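Local atomic coordinates of UDP-N-acetylglucosamine pyrophosphorylase (Entamoeba histolytica, PDB entry 3OC9), a protein that probably catalyses the transfer of a uridylyl group from UTP to N-acetylglucosamine 1-phosphate, giving UDP-N-acetylglucosamine and diphosphate. Residues L77-L82 with K383-E388; V225-Q230 with F254-G259; I233-Y238 with F311-F316. All coordinates share one frame; numbering follows the deposited sequence.

Following the chain from its N terminus, the first segment met is 77-82, on helix 68-87; its partner 383-388 lies 301 residues further on, in the loop between strands 377-379 and 397-399. Contact 1 closes a long loop, and contacts 2 and 3 are both nested inside it. Those two cross: 225-230 and 233-238 follow closely in the chain, and their partners 254-259 and 311-316 come after in the same order. Strands 225-229 and 232-236 form a two-stranded antiparallel sheet, which contact 2 ties to strand 258-261 and contact 3 to a 3-10 turn before strand 322-326. Centre to centre, contacts 2 and 3 lie about 11 Å apart, and contact 1 about 34 and 32 Å from them.

Contact 1: residues L77-L82 with K383-E388; sequences LRLQEL and KSFEEE
Glu388 OE2 accepts three hydrogen bonds, two from Arg78 and one from the backbone of Phe385. Arg78 grips it side-on: NH2 lies 3.0 Å from Glu388 OE2 and uses the anti lone pair, while NE, at 3.2 Å from the same OE2, arrives nearly along the C-O axis. Both bonds are bent, and the guanidinium and carboxylate planes stand 38° apart. Glu388 CG lies between its backbone N and carbonyl carbon (chi1 85°), and a bend at chi2 brings the carboxylate back to its own loop. There the syn lone pair of OE2 takes Phe385 N in an almost straight bond (177°), and Glu386 N binds OE1, which fixes the carboxylate at both oxygens. The guanidinium is sandwiched, with Leu82 CD2 over its centre and Lys383 O over the opposite face; Arg78 NH1 bonds Glu81 OE1 at 2.9 Å. Beside this polar cluster, Leu79 CD2 sits over the face of the Phe385 ring, 4.0 Å from its centroid, a CH-pi contact. Pro196 of helix 196-204 touches both Leu79 and Phe385, while Arg382 shares Glu81 OE1. The arrangement is a helix-to-loop salt-bridge network, in which a carboxylate bound to the backbone amides of Phe385 and Glu386 also receives an arginine from helix 68-87.

Contact 2: residues V225-Q230 with F254-G259; sequences VLVKEQ and FIYNCG
Leu226 and Cys258 meet through both backbone and side chain. Leu226 N donates to Cys258 O at 3.1 Å, in the carbonyl plane, and Val225 CA approaches that same oxygen at 3.3 Å as a CA-H...O contact. With CG beside its backbone N (chi1 -54°), Leu226 lays CG and CD1 against Cys258 CB, CG at 3.9 Å. Tyr256 takes the same first-torsion position (chi1 -65°). Its side chain runs roughly along strand 225-229, and Leu226 O lies near the ring plane at its edge, 3.8 Å from Tyr256 CD1. Val227 and Tyr256 cross obliquely as side chains, with Val227 CG1 3.9 Å from Tyr256 CD1, while Val225 CG2 makes a looser contact with Tyr256 CB. Between the backbones, a water donates to Leu226 O (2.8 Å) and accepts from Cys258 N, taking the place of a direct bond. Strand 232-236 packs on the neighbouring side chains, Val235 on Leu226 and Val236 on Val227. The pairing with strand 258-261 is a single bridge, Val225 CA to Gly259 CA 4.8 Å, and the backbones diverge toward Val227. Chemically, one direct amide bond and one water-mediated link satisfy the polar backbone atoms of Leu226, and aliphatic carbons and the Tyr256 ring make up the rest of a buried contact.

Contact 3: residues I233-Y238 with F311-F316; sequences IKVVEY and FFFDVF
Phe311, first of the second segment, meets Glu237 through its ring edge: Glu237 OE1 lies near the ring plane, 3.5 Å from Phe311 CE2, with the carboxylate turned 88° to the ring. The carboxylate oxygen thus faces the aromatic C-H rim, an approach that is probably mildly favourable electrostatically. The same ring stacks on His282, and the next ring, that of Phe312, meets His157 edge-to-face. Phe313 is central. Its CG lies between backbone N and carbonyl carbon (chi1 50°), and this sends the ring toward the strand, where CD2 is 3.8 Å from Val235 CB and CZ meets Glu237 CD at the ring edge. Phe311 CB lies over one face of this ring, offset toward the rim. Phe313 O receives a hydrogen bond from a water that in turn accepts from Val235 N at 2.9 Å. At Asp314 the 3-10 turn becomes evident, its N bonding to Phe311 O, and Val315 N and Phe316 N likewise reach the carbonyls three residues earlier. Asp314 also adds a second bridge: another water donates both to its OD1 and to Val235 O, while OD2 is held by His282. Phe316 closes the segment. Val235 CG2 approaches the Phe316 ring at a slant, 3.9 Å from Phe316 CE2, and Phe313 CB lies over one ring face. Phe316 O takes a bond from a third water (2.8 Å), which accepts from Ile233 N.

No direct hydrogen bond joins the segments; three waters bridge their backbones and Asp314, while Val235 fits against two phenylalanines. The arrangement is that of a strand edge docked on a 3-10 turn: strand 232-236 of the 225-236 hairpin meets the turn through apolar side chains and a row of bridging waters.

Contact 1: residues L77-L82 with K383-E388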
loop_
_atom_site.group_PDB
_atom_site.type_symbol
_atom_site.label_atom_id
_atom_site.label_comp_id
_atom_site.label_asym_id
_atom_site.label_seq_id
_atom_site.Cartn_x
_atom_site.Cartn_y
_atom_site.Cartn_z
ATOM N N LEU A 77 -7.674 13.089 -6.387
ATOM C CA LEU A 77 -8.170 14.391 -6.887
ATOM C C LEU A 77 -7.039 15.423 -7.128
ATOM O O LEU A 77 -7.030 16.124 -8.158
ATOM C CB LEU A 77 -9.275 14.960 -5.974
ATOM C CG LEU A 77 -10.650 14.257 -6.043
ATOM C CD1 LEU A 77 -11.520 14.718 -4.885
ATOM C CD2 LEU A 77 -11.392 14.482 -7.379
ATOM N N ARG A 78 -6.063 15.474 -6.220
ATOM C CA ARG A 78 -4.921 16.429 -6.344
ATOM C C ARG A 78 -3.951 16.057 -7.480
ATOM O O ARG A 78 -3.471 16.939 -8.211
ATOM C CB ARG A 78 -4.183 16.568 -5.002
ATOM C CG ARG A 78 -2.942 17.490 -5.011
ATOM C CD ARG A 78 -3.307 18.935 -5.430
ATOM N NE ARG A 78 -2.176 19.857 -5.261
ATOM C CZ ARG A 78 -2.151 21.105 -5.736
ATOM N NH1 ARG A 78 -3.189 21.585 -6.428
ATOM N NH2 ARG A 78 -1.091 21.875 -5.517
ATOM N N LEU A 79 -3.651 14.755 -7.608
ATOM C CA LEU A 79 -2.845 14.236 -8.708
ATOM C C LEU A 79 -3.489 14.510 -10.078
ATOM O O LEU A 79 -2.797 14.929 -11.021
ATOM C CB LEU A 79 -2.571 12.719 -8.518
ATOM C CG LEU A 79 -1.576 12.394 -7.387
ATOM C CD1 LEU A 79 -1.649 10.894 -7.019
ATOM C CD2 LEU A 79 -0.135 12.777 -7.822
ATOM N N GLN A 80 -4.806 14.303 -10.193
ATOM C CA GLN A 80 -5.512 14.637 -11.450
ATOM C C GLN A 80 -5.366 16.133 -11.818
ATOM O O GLN A 80 -5.143 16.475 -12.985
ATOM C CB GLN A 80 -7.012 14.246 -11.382
ATOM C CG GLN A 80 -7.274 12.711 -11.488
ATOM C CD GLN A 80 -8.741 12.293 -11.232
ATOM O OE1 GLN A 80 -9.088 11.116 -11.385
ATOM N NE2 GLN A 80 -9.590 13.244 -10.832
ATOM N N GLU A 81 -5.487 16.985 -10.805
ATOM C CA GLU A 81 -5.381 18.461 -10.939
ATOM C C GLU A 81 -3.985 18.908 -11.417
ATOM O O GLU A 81 -3.879 19.713 -12.345
ATOM C CB GLU A 81 -5.737 19.112 -9.608
ATOM C CG GLU A 81 -5.820 20.638 -9.615
ATOM C CD GLU A 81 -6.440 21.185 -8.333
ATOM O OE1 GLU A 81 -5.926 20.918 -7.216
ATOM O OE2 GLU A 81 -7.464 21.898 -8.459
ATOM N N LEU A 82 -2.929 18.372 -10.804
ATOM C CA LEU A 82 -1.547 18.671 -11.219
ATOM C C LEU A 82 -1.260 18.284 -12.686
ATOM O O LEU A 82 -0.626 19.062 -13.437
ATOM C CB LEU A 82 -0.528 18.016 -10.255
ATOM C CG LEU A 82 -0.460 18.566 -8.816
ATOM C CD1 LEU A 82 0.574 17.804 -7.947
ATOM C CD2 LEU A 82 -0.113 20.069 -8.810
ATOM N N LYS A 383 -5.156 19.680 -0.960
ATOM C CA LYS A 383 -4.461 20.974 -1.177
ATOM C C LYS A 383 -2.987 20.959 -1.664
ATOM O O LYS A 383 -2.556 21.898 -2.347
ATOM C CB LYS A 383 -4.553 21.835 0.091
ATOM C CG LYS A 383 -5.982 22.132 0.560
ATOM C CD LYS A 383 -6.709 23.115 -0.350
ATOM C CE LYS A 383 -6.273 24.556 -0.102
ATOM N NZ LYS A 383 -7.056 25.498 -0.956
ATOM N N SER A 384 -2.215 19.931 -1.298
ATOM C CA SER A 384 -0.790 19.838 -1.675
ATOM C C SER A 384 -0.383 18.345 -1.717
ATOM O O SER A 384 -0.802 17.566 -0.862
ATOM C CB SER A 384 0.104 20.645 -0.693
ATOM O OG SER A 384 1.413 20.902 -1.208
ATOM N N PHE A 385 0.402 17.969 -2.731
ATOM C CA PHE A 385 0.948 16.604 -2.870
ATOM C C PHE A 385 2.302 16.491 -2.143
ATOM O O PHE A 385 2.460 15.663 -1.224
ATOM C CB PHE A 385 1.038 16.239 -4.369
ATOM C CG PHE A 385 1.752 14.917 -4.669
ATOM C CD1 PHE A 385 1.217 13.701 -4.241
ATOM C CD2 PHE A 385 2.952 14.906 -5.381
ATOM C CE1 PHE A 385 1.877 12.473 -4.529
ATOM C CE2 PHE A 385 3.616 13.685 -5.671
ATOM C CZ PHE A 385 3.074 12.472 -5.228
ATOM N N GLU A 386 3.276 17.293 -2.575
ATOM C CA GLU A 386 4.545 17.488 -1.850
ATOM C C GLU A 386 4.458 18.932 -1.293
ATOM O O GLU A 386 3.496 19.223 -0.559
ATOM C CB GLU A 386 5.767 17.208 -2.751
ATOM C CG GLU A 386 5.821 15.706 -3.210
ATOM C CD GLU A 386 6.654 15.404 -4.462
ATOM O OE1 GLU A 386 6.892 16.306 -5.304
ATOM O OE2 GLU A 386 7.057 14.219 -4.618
ATOM N N GLU A 387 5.383 19.825 -1.653
ATOM C CA GLU A 387 5.305 21.246 -1.185
ATOM C C GLU A 387 4.707 22.248 -2.201
ATOM O O GLU A 387 4.592 23.474 -1.915
ATOM C CB GLU A 387 6.690 21.721 -0.666
ATOM C CG GLU A 387 7.695 22.216 -1.725
ATOM C CD GLU A 387 8.428 21.110 -2.497
ATOM O OE1 GLU A 387 7.980 19.934 -2.519
ATOM O OE2 GLU A 387 9.482 21.432 -3.093
ATOM N N GLU A 388 4.303 21.748 -3.366
ATOM C CA GLU A 388 3.942 22.626 -4.503
ATOM C C GLU A 388 2.671 23.477 -4.318
ATOM O O GLU A 388 2.492 24.492 -5.023
ATOM C CB GLU A 388 3.913 21.830 -5.833
ATOM C CG GLU A 388 2.593 21.097 -6.167
ATOM C CD GLU A 388 2.228 19.998 -5.163
ATOM O OE1 GLU A 388 3.141 19.267 -4.708
ATOM O OE2 GLU A 388 1.025 19.884 -4.825
#

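Contact 2: residues V225-Q230 with F254-G259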
loop_
_atom_site.group_PDB
_atom_site.type_symbol
_atom_site.label_atom_id
_atom_site.label_comp_id
_atom_site.label_asym_id
_atom_site.label_seq_id
_atom_site.Cartn_x
_atom_site.Cartn_y
_atom_site.Cartn_z
ATOM N N VAL A 225 13.584 -8.968 3.038
ATOM C CA VAL A 225 14.669 -8.358 2.240
ATOM C C VAL A 225 14.845 -8.987 0.843
ATOM O O VAL A 225 14.596 -10.184 0.666
ATOM C CB VAL A 225 16.077 -8.349 2.966
ATOM C CG1 VAL A 225 16.020 -7.621 4.335
ATOM C CG2 VAL A 225 16.636 -9.757 3.132
ATOM N N LEU A 226 15.297 -8.194 -0.138
ATOM C CA LEU A 226 15.498 -8.717 -1.522
ATOM C C LEU A 226 16.822 -9.476 -1.678
ATOM O O LEU A 226 17.856 -9.077 -1.099
ATOM C CB LEU A 226 15.471 -7.579 -2.565
ATOM C CG LEU A 226 14.240 -6.659 -2.553
ATOM C CD1 LEU A 226 14.358 -5.625 -3.668
ATOM C CD2 LEU A 226 12.909 -7.439 -2.713
ATOM N N VAL A 227 16.778 -10.540 -2.482
ATOM C CA VAL A 227 17.963 -11.329 -2.843
ATOM C C VAL A 227 17.928 -11.602 -4.361
ATOM O O VAL A 227 16.885 -11.446 -4.987
ATOM C CB VAL A 227 18.042 -12.694 -2.057
ATOM C CG1 VAL A 227 18.034 -12.491 -0.510
ATOM C CG2 VAL A 227 16.923 -13.644 -2.487
ATOM N N LYS A 228 19.066 -12.002 -4.936
ATOM C CA LYS A 228 19.140 -12.399 -6.353
ATOM C C LYS A 228 19.555 -13.876 -6.452
ATOM O O LYS A 228 20.499 -14.296 -5.775
ATOM C CB LYS A 228 20.136 -11.497 -7.108
ATOM C CG LYS A 228 20.087 -11.638 -8.633
ATOM C CD LYS A 228 21.171 -10.806 -9.332
ATOM C CE LYS A 228 20.750 -9.357 -9.523
ATOM N NZ LYS A 228 21.745 -8.617 -10.381
ATOM N N GLU A 229 18.837 -14.649 -7.271
ATOM C CA GLU A 229 19.137 -16.076 -7.522
ATOM C C GLU A 229 19.042 -16.374 -9.026
ATOM O O GLU A 229 17.976 -16.201 -9.628
ATOM C CB GLU A 229 18.156 -16.962 -6.746
ATOM C CG GLU A 229 18.450 -18.471 -6.801
ATOM C CD GLU A 229 17.626 -19.306 -5.811
ATOM O OE1 GLU A 229 16.721 -18.774 -5.134
ATOM O OE2 GLU A 229 17.892 -20.522 -5.698
ATOM N N GLN A 230 20.154 -16.806 -9.634
ATOM C CA GLN A 230 20.206 -17.039 -11.095
ATOM C C GLN A 230 19.615 -15.857 -11.906
ATOM O O GLN A 230 18.779 -16.033 -12.818
ATOM C CB GLN A 230 19.565 -18.390 -11.468
ATOM C CG GLN A 230 20.338 -19.610 -10.930
ATOM C CD GLN A 230 20.038 -20.905 -11.677
ATOM O OE1 GLN A 230 19.025 -21.563 -11.426
ATOM N NE2 GLN A 230 20.947 -21.295 -12.586
ATOM N N PHE A 254 24.345 -3.055 6.088
ATOM C CA PHE A 254 24.009 -4.450 5.726
ATOM C C PHE A 254 24.244 -4.726 4.239
ATOM O O PHE A 254 23.924 -3.879 3.393
ATOM C CB PHE A 254 22.565 -4.797 6.125
ATOM C CG PHE A 254 22.370 -4.906 7.616
ATOM C CD1 PHE A 254 22.564 -6.129 8.266
ATOM C CD2 PHE A 254 22.031 -3.782 8.375
ATOM C CE1 PHE A 254 22.427 -6.243 9.659
ATOM C CE2 PHE A 254 21.889 -3.884 9.758
ATOM C CZ PHE A 254 22.082 -5.114 10.402
ATOM N N ILE A 255 24.860 -5.878 3.940
ATOM C CA ILE A 255 25.066 -6.381 2.569
ATOM C C ILE A 255 23.725 -6.542 1.840
ATOM O O ILE A 255 23.562 -6.135 0.675
ATOM C CB ILE A 255 25.784 -7.758 2.619
ATOM C CG1 ILE A 255 27.184 -7.605 3.201
ATOM C CG2 ILE A 255 25.861 -8.414 1.226
ATOM C CD1 ILE A 255 28.151 -6.995 2.243
ATOM N N TYR A 256 22.779 -7.172 2.542
ATOM C CA TYR A 256 21.379 -7.332 2.095
ATOM C C TYR A 256 20.489 -6.292 2.806
ATOM O O TYR A 256 19.871 -6.571 3.848
ATOM C CB TYR A 256 20.899 -8.766 2.349
ATOM C CG TYR A 256 21.649 -9.809 1.519
ATOM C CD1 TYR A 256 21.159 -10.217 0.270
ATOM C CD2 TYR A 256 22.844 -10.380 1.980
ATOM C CE1 TYR A 256 21.862 -11.169 -0.515
ATOM C CE2 TYR A 256 23.548 -11.331 1.206
ATOM C CZ TYR A 256 23.042 -11.721 -0.031
ATOM O OH TYR A 256 23.738 -12.656 -0.789
ATOM N N ASN A 257 20.436 -5.092 2.226
ATOM C CA ASN A 257 19.822 -3.913 2.868
ATOM C C ASN A 257 18.500 -3.424 2.244
ATOM O O ASN A 257 17.968 -2.380 2.646
ATOM C CB ASN A 257 20.841 -2.746 2.963
ATOM C CG ASN A 257 21.247 -2.179 1.596
ATOM O OD1 ASN A 257 20.968 -2.761 0.533
ATOM N ND2 ASN A 257 21.902 -1.014 1.621
ATOM N N CYS A 258 17.963 -4.175 1.280
ATOM C CA CYS A 258 16.740 -3.737 0.558
ATOM C C CYS A 258 15.447 -4.214 1.254
ATOM O O CYS A 258 14.935 -5.310 0.961
ATOM C CB CYS A 258 16.794 -4.216 -0.920
ATOM S SG CYS A 258 18.084 -3.398 -1.958
ATOM N N GLY A 259 14.920 -3.401 2.178
ATOM C CA GLY A 259 13.675 -3.737 2.906
ATOM C C GLY A 259 12.406 -3.566 2.065
ATOM O O GLY A 259 12.057 -2.443 1.697
HETATM O O HOH W 1 18.755 -6.672 0.045
#

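Contact 3: residues I233-Y238 with F311-F316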
loop_
_atom_site.group_PDB
_atom_site.type_symbol
_atom_site.label_atom_id
_atom_site.label_comp_id
_atom_site.label_asym_id
_atom_site.label_seq_id
_atom_site.Cartn_x
_atom_site.Cartn_y
_atom_site.Cartn_z
ATOM N N ILE A 233 14.968 -11.774 -9.159
ATOM C CA ILE A 233 14.732 -11.173 -7.820
ATOM C C ILE A 233 13.669 -11.921 -7.000
ATOM O O ILE A 233 12.631 -12.296 -7.549
ATOM C CB ILE A 233 14.308 -9.659 -7.953
ATOM C CG1 ILE A 233 15.379 -8.844 -8.688
ATOM C CG2 ILE A 233 13.943 -9.043 -6.580
ATOM C CD1 ILE A 233 16.736 -8.740 -7.940
ATOM N N LYS A 234 13.946 -12.139 -5.699
ATOM C CA LYS A 234 13.047 -12.796 -4.737
ATOM C C LYS A 234 13.015 -12.060 -3.386
ATOM O O LYS A 234 13.956 -11.321 -3.055
ATOM C CB LYS A 234 13.455 -14.281 -4.490
ATOM C CG LYS A 234 13.264 -15.231 -5.696
ATOM C CD LYS A 234 13.861 -16.658 -5.451
ATOM C CE LYS A 234 13.881 -17.484 -6.763
ATOM N NZ LYS A 234 14.076 -18.988 -6.546
ATOM N N VAL A 235 11.924 -12.249 -2.623
ATOM C CA VAL A 235 11.856 -11.814 -1.201
ATOM C C VAL A 235 12.141 -12.974 -0.246
ATOM O O VAL A 235 11.565 -14.083 -0.413
ATOM C CB VAL A 235 10.459 -11.184 -0.839
ATOM C CG1 VAL A 235 10.325 -10.913 0.662
ATOM C CG2 VAL A 235 10.211 -9.893 -1.645
ATOM N N VAL A 236 13.020 -12.733 0.737
ATOM C CA VAL A 236 13.178 -13.633 1.905
ATOM C C VAL A 236 12.493 -12.986 3.129
ATOM O O VAL A 236 12.874 -11.895 3.546
ATOM C CB VAL A 236 14.682 -13.962 2.179
ATOM C CG1 VAL A 236 14.874 -14.753 3.502
ATOM C CG2 VAL A 236 15.296 -14.752 1.003
ATOM N N GLU A 237 11.472 -13.647 3.685
ATOM C CA GLU A 237 10.731 -13.115 4.858
ATOM C C GLU A 237 11.593 -13.113 6.127
ATOM O O GLU A 237 12.549 -13.903 6.243
ATOM C CB GLU A 237 9.434 -13.900 5.110
ATOM C CG GLU A 237 8.446 -13.918 3.928
ATOM C CD GLU A 237 7.132 -14.617 4.274
ATOM O OE1 GLU A 237 6.945 -15.788 3.869
ATOM O OE2 GLU A 237 6.294 -14.007 4.966
ATOM N N TYR A 238 11.249 -12.242 7.083
ATOM C CA TYR A 238 12.080 -12.028 8.270
ATOM C C TYR A 238 12.322 -13.330 9.034
ATOM O O TYR A 238 13.429 -13.572 9.542
ATOM C CB TYR A 238 11.441 -10.975 9.198
ATOM C CG TYR A 238 12.161 -10.836 10.517
ATOM C CD1 TYR A 238 13.316 -10.064 10.622
ATOM C CD2 TYR A 238 11.700 -11.496 11.660
ATOM C CE1 TYR A 238 13.997 -9.946 11.837
ATOM C CE2 TYR A 238 12.367 -11.387 12.870
ATOM C CZ TYR A 238 13.510 -10.605 12.956
ATOM O OH TYR A 238 14.172 -10.493 14.159
ATOM N N PHE A 311 0.971 -15.793 -1.878
ATOM C CA PHE A 311 1.601 -14.475 -1.546
ATOM C C PHE A 311 2.007 -13.709 -2.835
ATOM O O PHE A 311 2.634 -14.289 -3.725
ATOM C CB PHE A 311 2.879 -14.684 -0.689
ATOM C CG PHE A 311 2.641 -15.181 0.739
ATOM C CD1 PHE A 311 1.364 -15.207 1.318
ATOM C CD2 PHE A 311 3.733 -15.567 1.518
ATOM C CE1 PHE A 311 1.177 -15.648 2.645
ATOM C CE2 PHE A 311 3.556 -15.997 2.845
ATOM C CZ PHE A 311 2.274 -16.032 3.401
ATOM N N PHE A 312 1.651 -12.427 -2.957
ATOM C CA PHE A 312 1.860 -11.722 -4.225
ATOM C C PHE A 312 3.344 -11.624 -4.604
ATOM O O PHE A 312 3.679 -11.698 -5.783
ATOM C CB PHE A 312 1.157 -10.331 -4.280
ATOM C CG PHE A 312 1.881 -9.244 -3.528
ATOM C CD1 PHE A 312 3.045 -8.660 -4.049
ATOM C CD2 PHE A 312 1.396 -8.801 -2.298
ATOM C CE1 PHE A 312 3.748 -7.661 -3.329
ATOM C CE2 PHE A 312 2.076 -7.802 -1.575
ATOM C CZ PHE A 312 3.252 -7.233 -2.094
ATOM N N PHE A 313 4.217 -11.505 -3.604
ATOM C CA PHE A 313 5.662 -11.315 -3.877
ATOM C C PHE A 313 6.377 -12.555 -4.417
ATOM O O PHE A 313 7.502 -12.462 -4.942
ATOM C CB PHE A 313 6.410 -10.643 -2.689
ATOM C CG PHE A 313 6.158 -11.289 -1.345
ATOM C CD1 PHE A 313 5.234 -10.734 -0.455
ATOM C CD2 PHE A 313 6.844 -12.453 -0.967
ATOM C CE1 PHE A 313 4.984 -11.326 0.793
ATOM C CE2 PHE A 313 6.612 -13.055 0.293
ATOM C CZ PHE A 313 5.672 -12.491 1.170
ATOM N N ASP A 314 5.726 -13.727 -4.345
ATOM C CA ASP A 314 6.283 -14.910 -5.024
ATOM C C ASP A 314 6.238 -14.813 -6.560
ATOM O O ASP A 314 6.805 -15.676 -7.238
ATOM C CB ASP A 314 5.612 -16.227 -4.539
ATOM C CG ASP A 314 6.040 -16.628 -3.117
ATOM O OD1 ASP A 314 7.217 -16.394 -2.725
ATOM O OD2 ASP A 314 5.194 -17.199 -2.372
ATOM N N VAL A 315 5.598 -13.759 -7.093
ATOM C CA VAL A 315 5.589 -13.492 -8.550
ATOM C C VAL A 315 6.866 -12.773 -9.053
ATOM O O VAL A 315 7.172 -12.827 -10.250
ATOM C CB VAL A 315 4.292 -12.750 -9.031
ATOM C CG1 VAL A 315 4.433 -11.223 -8.963
ATOM C CG2 VAL A 315 3.929 -13.197 -10.462
ATOM N N PHE A 316 7.626 -12.167 -8.136
ATOM C CA PHE A 316 8.820 -11.370 -8.527
ATOM C C PHE A 316 9.844 -12.091 -9.453
ATOM O O PHE A 316 10.357 -11.458 -10.395
ATOM C CB PHE A 316 9.550 -10.726 -7.308
ATOM C CG PHE A 316 8.770 -9.624 -6.559
ATOM C CD1 PHE A 316 7.508 -9.154 -6.967
ATOM C CD2 PHE A 316 9.356 -9.053 -5.409
ATOM C CE1 PHE A 316 6.832 -8.124 -6.218
ATOM C CE2 PHE A 316 8.687 -8.019 -4.650
ATOM C CZ PHE A 316 7.436 -7.548 -5.067
HETATM O O HOH W 2 12.988 -11.008 -11.197
HETATM O O HOH W 3 9.924 -13.719 -4.082
HETATM O O HOH W 4 8.760 -15.154 -0.664
#